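Local coordinates for protein aromatic amino acid aminotransferase I (Candida albicans WO-1, PDB 6HNU) that probably catalyses the pyridoxal-phosphate-dependent transfer of the amino group from aromatic amino acids to 2-oxoglutarate, giving aromatic oxo-acids and glutamate, at residues F298-L302 with Y352-L356; P94-E98 with N341-R345; H126-Y130 with S282-V288. All blocks are in the same frame, centred on the assembly; numbering follows the deposited sequence. Where two conformers were deposited one is given.

Interaction 1: residues F298-L302 with Y352-L356. With PLP (pyridoxal-5'-phosphate), chain I.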
loop_
_atom_site.group_PDB
_atom_site.type_symbol
_atom_site.label_atom_id
_atom_site.label_comp_id
_atom_site.label_asym_id
_atom_site.label_seq_id
_atom_site.Cartn_x
_atom_site.Cartn_y
_atom_site.Cartn_z
ATOM N N PHE B 298 -10.004 5.223 -8.367
ATOM C CA PHE B 298 -10.935 4.388 -9.175
ATOM C C PHE B 298 -11.974 3.675 -8.306
ATOM O O PHE B 298 -12.865 3.003 -8.852
ATOM C CB PHE B 298 -10.151 3.353 -9.957
ATOM C CG PHE B 298 -9.418 3.942 -11.122
ATOM C CD1 PHE B 298 -10.082 4.714 -12.063
ATOM C CD2 PHE B 298 -8.067 3.693 -11.289
ATOM C CE1 PHE B 298 -9.418 5.174 -13.189
ATOM C CE2 PHE B 298 -7.395 4.197 -12.390
ATOM C CZ PHE B 298 -8.058 4.980 -13.304
ATOM N N SER B 299 -11.900 3.806 -6.981
ATOM C CA SER B 299 -12.710 2.952 -6.071
ATOM C C SER B 299 -14.202 3.084 -6.346
ATOM O O SER B 299 -14.857 2.026 -6.361
ATOM C CB SER B 299 -12.364 3.190 -4.611
ATOM O OG SER B 299 -11.069 2.699 -4.378
ATOM N N LYS B 300 -14.732 4.291 -6.527
ATOM C CA LYS B 300 -16.192 4.507 -6.640
ATOM C C LYS B 300 -16.616 4.510 -8.114
ATOM O O LYS B 300 -17.833 4.658 -8.378
ATOM C CB LYS B 300 -16.640 5.832 -6.033
ATOM C CG LYS B 300 -15.997 6.233 -4.723
ATOM C CD LYS B 300 -16.170 5.256 -3.633
ATOM C CE LYS B 300 -15.433 5.756 -2.405
ATOM N NZ LYS B 300 -15.635 4.870 -1.241
ATOM N N VAL B 301 -15.647 4.369 -9.033
ATOM C CA VAL B 301 -15.864 4.477 -10.504
ATOM C C VAL B 301 -15.741 3.090 -11.137
ATOM O O VAL B 301 -16.642 2.694 -11.916
ATOM C CB VAL B 301 -14.918 5.500 -11.151
ATOM C CG1 VAL B 301 -15.026 5.440 -12.660
ATOM C CG2 VAL B 301 -15.171 6.912 -10.640
ATOM N N LEU B 302 -14.688 2.342 -10.831
ATOM C CA LEU B 302 -14.495 0.986 -11.372
ATOM C C LEU B 302 -14.769 -0.021 -10.254
ATOM O O LEU B 302 -15.842 -0.679 -10.304
ATOM C CB LEU B 302 -13.081 0.881 -11.953
ATOM C CG LEU B 302 -12.735 1.835 -13.096
ATOM C CD1 LEU B 302 -11.330 1.541 -13.598
ATOM C CD2 LEU B 302 -13.730 1.773 -14.263
ATOM N N TYR B 352 -14.312 5.943 -21.658
ATOM C CA TYR B 352 -14.257 6.216 -20.195
ATOM C C TYR B 352 -15.275 7.330 -19.922
ATOM O O TYR B 352 -16.032 7.258 -18.949
ATOM C CB TYR B 352 -12.836 6.577 -19.752
ATOM C CG TYR B 352 -12.684 6.705 -18.257
ATOM C CD1 TYR B 352 -13.113 5.687 -17.418
ATOM C CD2 TYR B 352 -12.050 7.803 -17.687
ATOM C CE1 TYR B 352 -12.980 5.792 -16.044
ATOM C CE2 TYR B 352 -11.902 7.913 -16.314
ATOM C CZ TYR B 352 -12.332 6.881 -15.498
ATOM O OH TYR B 352 -12.244 6.978 -14.131
ATOM N N LEU B 353 -15.304 8.363 -20.765
ATOM C CA LEU B 353 -16.332 9.417 -20.622
ATOM C C LEU B 353 -17.719 8.770 -20.704
ATOM O O LEU B 353 -18.573 9.170 -19.916
ATOM C CB LEU B 353 -16.122 10.492 -21.682
ATOM C CG LEU B 353 -14.918 11.389 -21.476
ATOM C CD1 LEU B 353 -14.747 12.308 -22.684
ATOM C CD2 LEU B 353 -15.027 12.202 -20.185
ATOM N N ASP B 354 -17.959 7.833 -21.640
ATOM C CA ASP B 354 -19.280 7.179 -21.722
ATOM C C ASP B 354 -19.589 6.517 -20.371
ATOM O O ASP B 354 -20.779 6.504 -19.924
ATOM C CB ASP B 354 -19.348 6.146 -22.847
ATOM C CG ASP B 354 -19.224 6.674 -24.271
ATOM O OD1 ASP B 354 -19.667 7.794 -24.523
ATOM O OD2 ASP B 354 -18.762 5.892 -25.125
ATOM N N TRP B 355 -18.581 5.882 -19.782
ATOM C CA TRP B 355 -18.750 5.174 -18.503
ATOM C C TRP B 355 -19.147 6.181 -17.418
ATOM O O TRP B 355 -20.109 5.903 -16.649
ATOM C CB TRP B 355 -17.485 4.399 -18.144
ATOM C CG TRP B 355 -17.615 3.731 -16.818
ATOM C CD1 TRP B 355 -17.214 4.209 -15.603
ATOM C CD2 TRP B 355 -18.256 2.485 -16.581
ATOM N NE1 TRP B 355 -17.493 3.295 -14.631
ATOM C CE2 TRP B 355 -18.151 2.235 -15.189
ATOM C CE3 TRP B 355 -18.834 1.513 -17.405
ATOM C CZ2 TRP B 355 -18.615 1.057 -14.609
ATOM C CZ3 TRP B 355 -19.298 0.350 -16.824
ATOM C CH2 TRP B 355 -19.203 0.125 -15.447
ATOM N N LEU B 356 -18.445 7.303 -17.344
ATOM C CA LEU B 356 -18.709 8.366 -16.327
ATOM C C LEU B 356 -20.086 9.001 -16.559
ATOM O O LEU B 356 -20.761 9.337 -15.560
ATOM C CB LEU B 356 -17.580 9.393 -16.389
ATOM C CG LEU B 356 -16.187 8.823 -16.166
ATOM C CD1 LEU B 356 -15.180 9.942 -16.275
ATOM C CD2 LEU B 356 -16.065 8.110 -14.815
HETATM N N1 PLP I . -11.703 9.322 1.174
HETATM C C2 PLP I . -12.981 9.506 1.515
HETATM C C2A PLP I . -13.407 10.851 1.989
HETATM C C3 PLP I . -13.908 8.469 1.440
HETATM O O3 PLP I . -15.184 8.708 1.870
HETATM C C4 PLP I . -13.473 7.198 1.011
HETATM C C4A PLP I . -14.421 6.087 0.955
HETATM C C5 PLP I . -12.137 7.032 0.621
HETATM C C6 PLP I . -11.295 8.107 0.746
HETATM C C5A PLP I . -11.588 5.684 0.223
HETATM O O4P PLP I . -10.790 5.786 -0.988
HETATM P P PLP I . -9.978 4.616 -1.593
HETATM O O1P PLP I . -9.499 5.241 -2.884
HETATM O O2P PLP I . -10.970 3.434 -1.780
HETATM O O3P PLP I . -8.858 4.271 -0.614
#
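Val301 turns its CG1 methyl into a niche formed by Tyr352, Trp355 and Leu356, three side chains of the long helix 334-377. With CG1 swung anti to the amide nitrogen (chi1 172°), this one branch lies 3.6 Å from Leu356 CD2 and 3.5 Å from Tyr352 OH, its side chain running at about a right angle to the phenol. Leu356 lays CD1 over one face of the Tyr352 ring, offset toward the rim, and Leu302 CD2 approaches that ring at its edge. The phenol oxygen then meets the rim of Phe298, in the plane of the phenyl ring, at 3.5 Å from CE1. Trp355 supplies the polar link: its NE1 donates to Val301 O over 2.9 Å at 154°. The oxygen sits in the indole plane, whereas NE1 stands above the carbonyl plane and not on a lone pair. On the cofactor side of the loop, Ser299 OG donates to PLP O2P (2.7 Å), and Lys300, whose NZ hydrogen-bonds Tyr105 OH of the second subunit, belongs to the same pocket. The contact thus illustrates a main-chain carbonyl paired with an indole N-H amid buried, mostly apolar side chains, in the loop that carries Ser299 and Lys300.

Interaction 2: residues P94-E98 with N341-R345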
loop_
_atom_site.group_PDB
_atom_site.type_symbol
_atom_site.label_atom_id
_atom_site.label_comp_id
_atom_site.label_asym_id
_atom_site.label_seq_id
_atom_site.Cartn_x
_atom_site.Cartn_y
_atom_site.Cartn_z
ATOM N N PRO B 94 -1.068 -2.623 -29.014
ATOM C CA PRO B 94 -0.279 -1.463 -28.619
ATOM C C PRO B 94 -0.626 -0.944 -27.215
ATOM O O PRO B 94 -1.782 -1.096 -26.775
ATOM C CB PRO B 94 -0.641 -0.410 -29.675
ATOM C CG PRO B 94 -1.077 -1.240 -30.874
ATOM C CD PRO B 94 -1.828 -2.397 -30.261
ATOM N N ASP B 95 0.379 -0.361 -26.568
ATOM C CA ASP B 95 0.226 0.524 -25.379
ATOM C C ASP B 95 -0.119 -0.284 -24.125
ATOM O O ASP B 95 -0.594 0.343 -23.136
ATOM C CB ASP B 95 -0.814 1.610 -25.673
ATOM C CG ASP B 95 -0.505 2.400 -26.944
ATOM O OD1 ASP B 95 0.583 2.934 -27.018
ATOM O OD2 ASP B 95 -1.368 2.470 -27.835
ATOM N N GLN B 96 0.174 -1.588 -24.112
ATOM C CA GLN B 96 -0.067 -2.463 -22.920
ATOM C C GLN B 96 1.167 -2.466 -22.015
ATOM O O GLN B 96 2.281 -2.124 -22.471
ATOM C CB GLN B 96 -0.406 -3.888 -23.354
ATOM C CG GLN B 96 -1.668 -3.978 -24.207
ATOM C CD GLN B 96 -2.816 -3.202 -23.604
ATOM O OE1 GLN B 96 -3.289 -3.504 -22.507
ATOM N NE2 GLN B 96 -3.270 -2.183 -24.310
ATOM N N ILE B 97 0.997 -2.828 -20.746
ATOM C CA ILE B 97 2.149 -2.966 -19.816
ATOM C C ILE B 97 2.347 -4.464 -19.623
ATOM O O ILE B 97 1.700 -5.078 -18.743
ATOM C CB ILE B 97 1.988 -2.155 -18.518
ATOM C CG1 ILE B 97 1.188 -0.856 -18.728
ATOM C CG2 ILE B 97 3.372 -1.875 -17.958
ATOM C CD1 ILE B 97 0.592 -0.241 -17.486
ATOM N N GLU B 98 3.166 -5.037 -20.497
ATOM C CA GLU B 98 3.376 -6.503 -20.577
ATOM C C GLU B 98 3.841 -6.981 -19.198
ATOM O O GLU B 98 4.547 -6.204 -18.496
ATOM C CB GLU B 98 4.358 -6.830 -21.711
ATOM C CG GLU B 98 5.779 -6.342 -21.474
ATOM C CD GLU B 98 6.095 -4.914 -21.849
ATOM O OE1 GLU B 98 5.176 -4.195 -22.314
ATOM O OE2 GLU B 98 7.258 -4.493 -21.620
ATOM N N ASN B 341 -4.962 -0.035 -17.056
ATOM C CA ASN B 341 -4.416 0.485 -18.333
ATOM C C ASN B 341 -5.105 -0.199 -19.541
ATOM O O ASN B 341 -5.454 0.516 -20.500
ATOM C CB ASN B 341 -2.916 0.323 -18.365
ATOM C CG ASN B 341 -2.317 0.889 -19.632
ATOM O OD1 ASN B 341 -2.264 2.102 -19.824
ATOM N ND2 ASN B 341 -1.893 0.006 -20.504
ATOM N N ALA B 342 -5.268 -1.513 -19.506
ATOM C CA ALA B 342 -5.883 -2.307 -20.608
ATOM C C ALA B 342 -7.349 -1.896 -20.775
ATOM O O ALA B 342 -7.742 -1.561 -21.892
ATOM C CB ALA B 342 -5.710 -3.762 -20.345
ATOM N N LEU B 343 -8.101 -1.795 -19.671
ATOM C CA LEU B 343 -9.521 -1.396 -19.707
ATOM C C LEU B 343 -9.625 0.034 -20.239
ATOM O O LEU B 343 -10.414 0.243 -21.165
ATOM C CB LEU B 343 -10.151 -1.593 -18.323
ATOM C CG LEU B 343 -11.583 -1.089 -18.190
ATOM C CD1 LEU B 343 -12.340 -1.907 -17.140
ATOM C CD2 LEU B 343 -11.591 0.388 -17.843
ATOM N N LEU B 344 -8.837 0.983 -19.728
ATOM C CA LEU B 344 -9.000 2.408 -20.082
ATOM C C LEU B 344 -8.632 2.626 -21.551
ATOM O O LEU B 344 -9.303 3.445 -22.200
ATOM C CB LEU B 344 -8.165 3.272 -19.133
ATOM C CG LEU B 344 -8.659 3.297 -17.675
ATOM C CD1 LEU B 344 -7.589 3.859 -16.770
ATOM C CD2 LEU B 344 -9.937 4.097 -17.531
ATOM N N ARG B 345 -7.598 1.946 -22.040
ATOM C CA ARG B 345 -7.118 2.103 -23.439
ATOM C C ARG B 345 -8.052 1.367 -24.395
ATOM O O ARG B 345 -8.220 1.858 -25.518
ATOM C CB ARG B 345 -5.675 1.630 -23.543
ATOM C CG ARG B 345 -4.743 2.645 -22.900
ATOM C CD ARG B 345 -3.289 2.282 -22.941
ATOM N NE ARG B 345 -2.510 3.391 -22.409
ATOM C CZ ARG B 345 -2.156 4.467 -23.108
ATOM N NH1 ARG B 345 -2.496 4.569 -24.390
ATOM N NH2 ARG B 345 -1.469 5.436 -22.527
HETATM O O HOH W 1 -3.979 3.037 -26.318
HETATM O O HOH W 2 -1.980 -3.004 -20.024
HETATM O O HOH W 3 -6.269 -2.021 -24.163
#
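The side-chain nitrogen of Asn341 is held by two acceptors: Asp95 O, to which ND2 donates over 3.0 Å, and a water that also accepts from Ile97 N and donates to Gln96 OE1. The first bond is nearly straight (163°) and flat on both sides, for Asp95 O lies in the amide plane and ND2 arrives in the carbonyl plane on a lone pair. At the other end of the amide, Asn341 OD1 takes the NE proton of Arg345 at 2.9 Å, one helical turn on. Gripped at both heteroatoms, and projecting toward the loop with CG anti to the backbone N (chi1 -178°), the group has little freedom to flip.

Arg345 runs extended from CG to NE, which carries CD to 3.3 Å from Asp95 O and NH1 alongside Asp95 CB. Asp95 and Arg345 do not form a salt bridge: OD2 is 4.2 Å from NH1 and well out of the guanidinium plane, and a water joins the two instead. Arg345 NH2 is spent on Glu113 O and Gln116 OE1 of the neighbouring helix 112-126, while NH1 also hydrogen-bonds a Tris molecule, probably from the crystallisation liquor.

Gln96 starts with CB pointing away from helix 334-377, and the bend at chi2 (-48°) returns the amide to it; NE2 donates to Pro94 O (3.1 Å) and OE1 rests 3.3 Å from Ala342 CB. A further water donates to Ala342 O and accepts a weak bond from Gln96 NE2. Apolar cover comes from Ile97, whose CD1 lies 3.7 Å from Asn341 CB.

The example is one of a loop tied to a helix by an asparagine amide reading a main-chain carbonyl. Here it seats the connection between strand 81-86 and helix 99-102 on helix 334-377, the long helix that, as in related aminotransferases, runs from the large cofactor domain into the small one.

Interaction 3: residues H126-Y130 with S282-V288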
loop_
_atom_site.group_PDB
_atom_site.type_symbol
_atom_site.label_atom_id
_atom_site.label_comp_id
_atom_site.label_asym_id
_atom_site.label_seq_id
_atom_site.Cartn_x
_atom_site.Cartn_y
_atom_site.Cartn_z
ATOM N N HIS B 126 -9.715 19.047 -15.881
ATOM C CA HIS B 126 -9.339 20.016 -14.826
ATOM C C HIS B 126 -8.507 21.165 -15.383
ATOM O O HIS B 126 -8.367 22.161 -14.654
ATOM C CB HIS B 126 -8.613 19.320 -13.672
ATOM C CG HIS B 126 -9.448 18.265 -13.037
ATOM N ND1 HIS B 126 -10.595 18.572 -12.304
ATOM C CD2 HIS B 126 -9.404 16.920 -13.141
ATOM C CE1 HIS B 126 -11.148 17.439 -11.898
ATOM N NE2 HIS B 126 -10.422 16.397 -12.400
ATOM N N LYS B 127 -7.946 21.032 -16.589
ATOM C CA LYS B 127 -7.180 22.125 -17.249
ATOM C C LYS B 127 -6.240 22.773 -16.215
ATOM O O LYS B 127 -6.386 23.983 -15.897
ATOM C CB LYS B 127 -8.210 23.066 -17.892
ATOM C CG LYS B 127 -7.989 23.386 -19.367
ATOM C CD LYS B 127 -6.518 23.479 -19.782
ATOM C CE LYS B 127 -6.287 24.002 -21.187
ATOM N NZ LYS B 127 -6.429 25.477 -21.254
ATOM N N VAL B 128 -5.296 22.007 -15.655
ATOM C CA VAL B 128 -4.451 22.476 -14.517
ATOM C C VAL B 128 -3.721 23.742 -14.963
ATOM O O VAL B 128 -3.099 23.747 -16.032
ATOM C CB VAL B 128 -3.464 21.391 -14.036
ATOM C CG1 VAL B 128 -2.678 21.838 -12.808
ATOM C CG2 VAL B 128 -4.185 20.074 -13.760
ATOM N N PRO B 129 -3.861 24.872 -14.237
ATOM C CA PRO B 129 -3.531 26.185 -14.801
ATOM C C PRO B 129 -2.129 26.720 -14.521
ATOM O O PRO B 129 -1.897 27.854 -14.765
ATOM C CB PRO B 129 -4.555 27.064 -14.091
ATOM C CG PRO B 129 -4.563 26.492 -12.689
ATOM C CD PRO B 129 -4.567 25.001 -12.949
ATOM N N TYR B 130 -1.222 25.877 -14.049
ATOM C CA TYR B 130 0.238 26.157 -13.973
ATOM C C TYR B 130 0.971 25.067 -14.751
ATOM O O TYR B 130 0.373 24.025 -15.125
ATOM C CB TYR B 130 0.710 26.278 -12.525
ATOM C CG TYR B 130 0.510 25.033 -11.697
ATOM C CD1 TYR B 130 -0.716 24.738 -11.121
ATOM C CD2 TYR B 130 1.549 24.146 -11.519
ATOM C CE1 TYR B 130 -0.892 23.577 -10.393
ATOM C CE2 TYR B 130 1.403 22.992 -10.772
ATOM C CZ TYR B 130 0.171 22.713 -10.208
ATOM O OH TYR B 130 0.008 21.593 -9.462
ATOM N N SER B 282 -12.941 21.796 -10.040
ATOM C CA SER B 282 -12.064 21.276 -8.958
ATOM C C SER B 282 -11.234 22.423 -8.377
ATOM O O SER B 282 -11.063 23.482 -9.043
ATOM C CB SER B 282 -11.127 20.214 -9.480
ATOM O OG SER B 282 -10.290 20.792 -10.491
ATOM N N PHE B 283 -10.683 22.214 -7.178
ATOM C CA PHE B 283 -9.650 23.130 -6.651
ATOM C C PHE B 283 -8.420 23.071 -7.565
ATOM O O PHE B 283 -7.804 24.175 -7.810
ATOM C CB PHE B 283 -9.306 22.865 -5.200
ATOM C CG PHE B 283 -10.345 23.352 -4.243
ATOM C CD1 PHE B 283 -10.419 24.699 -3.921
ATOM C CD2 PHE B 283 -11.252 22.457 -3.684
ATOM C CE1 PHE B 283 -11.371 25.150 -3.026
ATOM C CE2 PHE B 283 -12.189 22.901 -2.778
ATOM C CZ PHE B 283 -12.246 24.254 -2.445
ATOM N N ILE B 284 -8.060 21.901 -8.122
ATOM C CA ILE B 284 -6.903 21.903 -9.077
ATOM C C ILE B 284 -7.198 22.867 -10.237
ATOM O O ILE B 284 -6.236 23.548 -10.654
ATOM C CB ILE B 284 -6.656 20.472 -9.606
ATOM C CG1 ILE B 284 -6.050 19.545 -8.549
ATOM C CG2 ILE B 284 -5.834 20.473 -10.893
ATOM C CD1 ILE B 284 -4.662 19.928 -8.136
ATOM N N SER B 285 -8.409 22.875 -10.788
ATOM C CA SER B 285 -8.763 23.760 -11.936
ATOM C C SER B 285 -8.560 25.229 -11.542
ATOM O O SER B 285 -8.226 26.038 -12.449
ATOM C CB SER B 285 -10.124 23.507 -12.503
ATOM O OG SER B 285 -11.155 24.088 -11.707
ATOM N N LEU B 286 -8.692 25.579 -10.257
ATOM C CA LEU B 286 -8.587 26.972 -9.771
ATOM C C LEU B 286 -7.149 27.312 -9.398
ATOM O O LEU B 286 -6.897 28.459 -9.004
ATOM C CB LEU B 286 -9.481 27.141 -8.536
ATOM C CG LEU B 286 -10.982 26.955 -8.781
ATOM C CD1 LEU B 286 -11.786 27.150 -7.490
ATOM C CD2 LEU B 286 -11.475 27.943 -9.831
ATOM N N ASP B 287 -6.250 26.337 -9.433
ATOM C CA ASP B 287 -5.012 26.361 -8.620
ATOM C C ASP B 287 -3.871 27.040 -9.388
ATOM O O ASP B 287 -2.862 26.418 -9.596
ATOM C CB ASP B 287 -4.598 24.956 -8.192
ATOM C CG ASP B 287 -3.420 24.943 -7.231
ATOM O OD1 ASP B 287 -3.195 25.975 -6.516
ATOM O OD2 ASP B 287 -2.718 23.914 -7.199
ATOM N N VAL B 288 -3.986 28.335 -9.639
ATOM C CA VAL B 288 -2.931 29.111 -10.333
ATOM C C VAL B 288 -1.615 29.023 -9.549
ATOM O O VAL B 288 -0.572 29.043 -10.214
ATOM C CB VAL B 288 -3.388 30.556 -10.621
ATOM C CG1 VAL B 288 -4.640 30.564 -11.484
ATOM C CG2 VAL B 288 -3.611 31.366 -9.363
HETATM O O HOH W 4 -12.498 20.912 -12.847
HETATM O O HOH W 5 -8.316 25.690 -15.199
#
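His126 and Ser282 join the C-terminal end of helix 112-126 to the N-cap of the short, weakly bonded helix at about 283-286: ND1 and OG are 2.9 Å apart in a hydrogen bond that either may donate. Ser282 OG stands between its backbone N and carbonyl carbon (chi1 61°), a position from which it also accepts from Ser285 N, the capping bond. Beyond this link the chain leaves helix 112-126 at Lys127, with positive phi, and Pro129 wedges into the backbone opposite. Its CD lies 3.2 Å from Ile284 O, and its CG 3.4 Å from Asp287 C, at the centre of an inverse gamma turn. Tyr130 closes this compact part, CD1 lying 3.1 Å from Asp287 O. Tyr130 CE1 also lies near Asp287 OD2, a carboxylate oxygen already bound to Val292 N, while OD1 is held by Tyr233 OH and Arg291 N. The solvent side is looser. Val288 points away and touches Pro129 CG through CG1 at 4.2 Å, and Lys127 sends its chain outward. There the two backbones are joined through a water that donates to Lys127 O at 2.7 Å and to Ser285 O at 2.8 Å.

How the interactions relate
Interactions 1 and 2 share helix 334-377 and meet physically through Leu344, which packs on both Phe298 and Tyr352; their centres are about 16 Å apart. Interaction 1, wholly buried beside the cofactor, is chiefly apolar with a single direct polar bond. Interaction 2, farther from the centre of the chain, mixes buried Asn341 and Gln96 with exposed Asp95, and combines a direct amide-to-carbonyl bond with bridging waters. Interaction 3 touches neither, its centre about 21 Å from that of interaction 1, and ties the end of helix 112-126 to a short helix. Partly buried, it joins a histidine to the N-cap serine and packs side chains against main chain, with water at its margin.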